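Local coordinates for protein MmoQ Response regulator (Methylococcus capsulatus, PDB 3LJX) that is a response regulator that probably makes cyclic di-GMP from GTP as a whole protein, of which this chain is the part holding the HDOD domain, at residues M10-L15 against I53-N58. Residues are numbered along the deposited sequence; the frame is centred on the assembly and turned at random.
Sequences MLCDSL and ILRFAN
Asp13 OD1 lies at the edge of the Arg55 guanidinium, near its plane, while Cys12 CB and the selenomethionine methyl, Met10 CE, approach that group obliquely. The planes of the two charged groups stand 61° apart, and the salt bridge uses a single pair of atoms: Arg55 NH1 reaches Asp13 OD1 over 3.4 Å in a weak hydrogen bond, bent to 135° at the hydrogen. The stronger partner of OD1 is Arg52 NE, about one turn back on the same helix, so two arginines share one carboxylate oxygen. Arg55 runs extended from CG to NE, with CG anti to the backbone N (chi1 172°), and this carries its aliphatic part across to Cys12, whose SG lies 3.8 Å from Arg55 CD. Met10 CE, on a bent and poorly ordered side chain, comes within 3.9 Å of Arg55 CD. The contact thus joins the loop preceding helix 19-29 to helix 47-58 of the all-helical HDOD domain. In the loop, a type I beta turn from Cys12 to Leu15 is closed by Leu15 N on Cys12 O at 3.2 Å and carries Asp13 at its second position. Cut back to an alanine, Arg55 would probably open a gap beside Cys12 SG and Met10 CE and cost Asp13 its weak link to NH1, though the bridge to Arg52 stays. Trp192 also touches Arg55 and Met10, and Asp191 makes a long, weak ion pair with Arg55 NE.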
HETATM    1  N   MSE A  10       5.917  12.145  -8.577  1.00 28.75           N
HETATM    2  CA  MSE A  10       5.437  10.862  -9.038  1.00 28.07           C
HETATM    3  C   MSE A  10       6.592   9.875  -9.222  1.00 29.37           C
HETATM    4  O   MSE A  10       7.399  10.026 -10.138  1.00 29.03           O
HETATM    5  CB  MSE A  10       4.691  11.082 -10.351  1.00 36.33           C
HETATM    6  CG  MSE A  10       4.259   9.838 -11.036  1.00 44.96           C
HETATM    7 SE   MSE A  10       2.884   8.886 -10.078  1.00416.45          SE
HETATM    8  CE  MSE A  10       3.451   7.131 -10.653  1.00 30.64           C
ATOM      9  N   LEU A  11       6.682   8.875  -8.342  1.00 28.79           N
ATOM     10  CA  LEU A  11       7.644   7.781  -8.515  1.00 29.76           C
ATOM     11  C   LEU A  11       6.882   6.481  -8.667  1.00 34.21           C
ATOM     12  O   LEU A  11       5.879   6.251  -7.990  1.00 32.72           O
ATOM     13  CB  LEU A  11       8.603   7.648  -7.320  1.00 28.50           C
ATOM     14  CG  LEU A  11       9.709   8.690  -7.162  1.00 36.23           C
ATOM     15  CD1 LEU A  11       9.109  10.021  -6.690  1.00 38.44           C
ATOM     16  CD2 LEU A  11      10.796   8.207  -6.204  1.00 32.90           C
ATOM     17  N   CYS A  12       7.349   5.616  -9.554  1.00 33.47           N
ATOM     18  CA  CYS A  12       6.746   4.297  -9.622  1.00 34.04           C
ATOM     19  C   CYS A  12       7.773   3.250 -10.045  1.00 28.28           C
ATOM     20  O   CYS A  12       8.078   2.340  -9.277  1.00 25.88           O
ATOM     21  CB  CYS A  12       5.504   4.294 -10.524  1.00 33.10           C
ATOM     22  SG  CYS A  12       4.549   2.758 -10.433  1.00 39.90           S
ATOM     23  N   ASP A  13       8.333   3.403 -11.241  1.00 29.78           N
ATOM     24  CA  ASP A  13       9.294   2.430 -11.741  1.00 36.65           C
ATOM     25  C   ASP A  13      10.485   2.276 -10.804  1.00 29.89           C
ATOM     26  O   ASP A  13      11.050   1.199 -10.696  1.00 35.85           O
ATOM     27  CB  ASP A  13       9.761   2.797 -13.151  1.00 49.94           C
ATOM     28  CG  ASP A  13       8.631   2.740 -14.180  1.00 64.40           C
ATOM     29  OD1 ASP A  13       7.585   2.103 -13.910  1.00 66.51           O
ATOM     30  OD2 ASP A  13       8.792   3.334 -15.269  1.00 72.70           O
ATOM     31  N   SER A  14      10.844   3.347 -10.106  1.00 23.26           N
ATOM     32  CA  SER A  14      12.069   3.367  -9.312  1.00 24.91           C
ATOM     33  C   SER A  14      11.886   2.871  -7.877  1.00 26.24           C
ATOM     34  O   SER A  14      12.858   2.780  -7.123  1.00 25.71           O
ATOM     35  CB  SER A  14      12.649   4.783  -9.266  1.00 23.88           C
ATOM     36  OG  SER A  14      11.881   5.615  -8.391  1.00 23.85           O
ATOM     37  N   LEU A  15      10.656   2.582  -7.470  1.00 21.69           N
ATOM     38  CA  LEU A  15      10.463   2.129  -6.088  1.00 23.97           C
ATOM     39  C   LEU A  15      11.087   0.733  -5.897  1.00 24.21           C
ATOM     40  O   LEU A  15      10.889  -0.164  -6.722  1.00 20.95           O
ATOM     41  CB  LEU A  15       8.981   2.133  -5.703  1.00 20.01           C
ATOM     42  CG  LEU A  15       8.211   3.464  -5.845  1.00 23.70           C
ATOM     43  CD1 LEU A  15       6.716   3.237  -5.647  1.00 19.39           C
ATOM     44  CD2 LEU A  15       8.715   4.538  -4.875  1.00 22.56           C
ATOM     45  N   ILE A  53       2.267  -2.513 -11.808  1.00 20.59           N
ATOM     46  CA  ILE A  53       1.311  -3.340 -12.536  1.00 20.72           C
ATOM     47  C   ILE A  53      -0.069  -2.686 -12.614  1.00 21.14           C
ATOM     48  O   ILE A  53      -0.661  -2.621 -13.683  1.00 23.87           O
ATOM     49  CB  ILE A  53       1.233  -4.764 -11.940  1.00 21.52           C
ATOM     50  CG1 ILE A  53       2.538  -5.505 -12.251  1.00 22.55           C
ATOM     51  CG2 ILE A  53       0.031  -5.529 -12.517  1.00 14.97           C
ATOM     52  CD1 ILE A  53       2.786  -6.713 -11.389  1.00 22.49           C
ATOM     53  N   LEU A  54      -0.568  -2.177 -11.493  1.00 23.16           N
ATOM     54  CA  LEU A  54      -1.868  -1.508 -11.491  1.00 24.10           C
ATOM     55  C   LEU A  54      -1.828  -0.308 -12.419  1.00 21.86           C
ATOM     56  O   LEU A  54      -2.767  -0.038 -13.162  1.00 23.19           O
ATOM     57  CB  LEU A  54      -2.238  -1.038 -10.082  1.00 21.56           C
ATOM     58  CG  LEU A  54      -2.570  -2.128  -9.071  1.00 26.32           C
ATOM     59  CD1 LEU A  54      -2.983  -1.500  -7.745  1.00 29.18           C
ATOM     60  CD2 LEU A  54      -3.655  -3.072  -9.611  1.00 25.59           C
ATOM     61  N   ARG A  55      -0.723   0.411 -12.367  1.00 15.42           N
ATOM     62  CA  ARG A  55      -0.593   1.625 -13.145  1.00 20.71           C
ATOM     63  C   ARG A  55      -0.577   1.318 -14.645  1.00 24.12           C
ATOM     64  O   ARG A  55      -1.176   2.036 -15.464  1.00 18.73           O
ATOM     65  CB  ARG A  55       0.691   2.323 -12.742  1.00 24.31           C
ATOM     66  CG  ARG A  55       1.045   3.495 -13.609  1.00 34.98           C
ATOM     67  CD  ARG A  55       2.179   4.257 -12.977  1.00 46.03           C
ATOM     68  NE  ARG A  55       2.846   5.096 -13.952  1.00 60.78           N
ATOM     69  CZ  ARG A  55       4.005   4.793 -14.521  1.00 69.13           C
ATOM     70  NH1 ARG A  55       4.636   3.668 -14.195  1.00 67.02           N
ATOM     71  NH2 ARG A  55       4.533   5.626 -15.407  1.00 73.37           N
ATOM     72  N   PHE A  56       0.125   0.250 -14.999  1.00 24.11           N
ATOM     73  CA  PHE A  56       0.173  -0.183 -16.382  1.00 27.88           C
ATOM     74  C   PHE A  56      -1.240  -0.570 -16.815  1.00 26.67           C
ATOM     75  O   PHE A  56      -1.721  -0.129 -17.861  1.00 22.94           O
ATOM     76  CB  PHE A  56       1.141  -1.366 -16.528  1.00 25.62           C
ATOM     77  CG  PHE A  56       1.087  -2.043 -17.872  1.00 25.18           C
ATOM     78  CD1 PHE A  56       0.420  -3.250 -18.030  1.00 25.09           C
ATOM     79  CD2 PHE A  56       1.727  -1.485 -18.972  1.00 29.68           C
ATOM     80  CE1 PHE A  56       0.381  -3.887 -19.266  1.00 24.01           C
ATOM     81  CE2 PHE A  56       1.689  -2.119 -20.218  1.00 29.39           C
ATOM     82  CZ  PHE A  56       1.012  -3.318 -20.362  1.00 23.67           C
ATOM     83  N   ALA A  57      -1.909  -1.370 -15.986  1.00 19.49           N
ATOM     84  CA  ALA A  57      -3.217  -1.932 -16.341  1.00 21.90           C
ATOM     85  C   ALA A  57      -4.284  -0.864 -16.382  1.00 25.76           C
ATOM     86  O   ALA A  57      -5.300  -1.038 -17.047  1.00 25.04           O
ATOM     87  CB  ALA A  57      -3.629  -3.029 -15.340  1.00 21.66           C
ATOM     88  N   ASN A  58      -4.070   0.230 -15.648  1.00 25.10           N
ATOM     89  CA  ASN A  58      -5.064   1.307 -15.570  1.00 24.55           C
ATOM     90  C   ASN A  58      -4.737   2.503 -16.469  1.00 28.82           C
ATOM     91  O   ASN A  58      -5.514   3.463 -16.550  1.00 24.18           O
ATOM     92  CB  ASN A  58      -5.265   1.748 -14.106  1.00 24.42           C
ATOM     93  CG  ASN A  58      -5.932   0.655 -13.261  1.00 28.94           C
ATOM     94  OD1 ASN A  58      -6.656  -0.185 -13.795  1.00 34.13           O
ATOM     95  ND2 ASN A  58      -5.685   0.660 -11.952  1.00 20.77           N
TER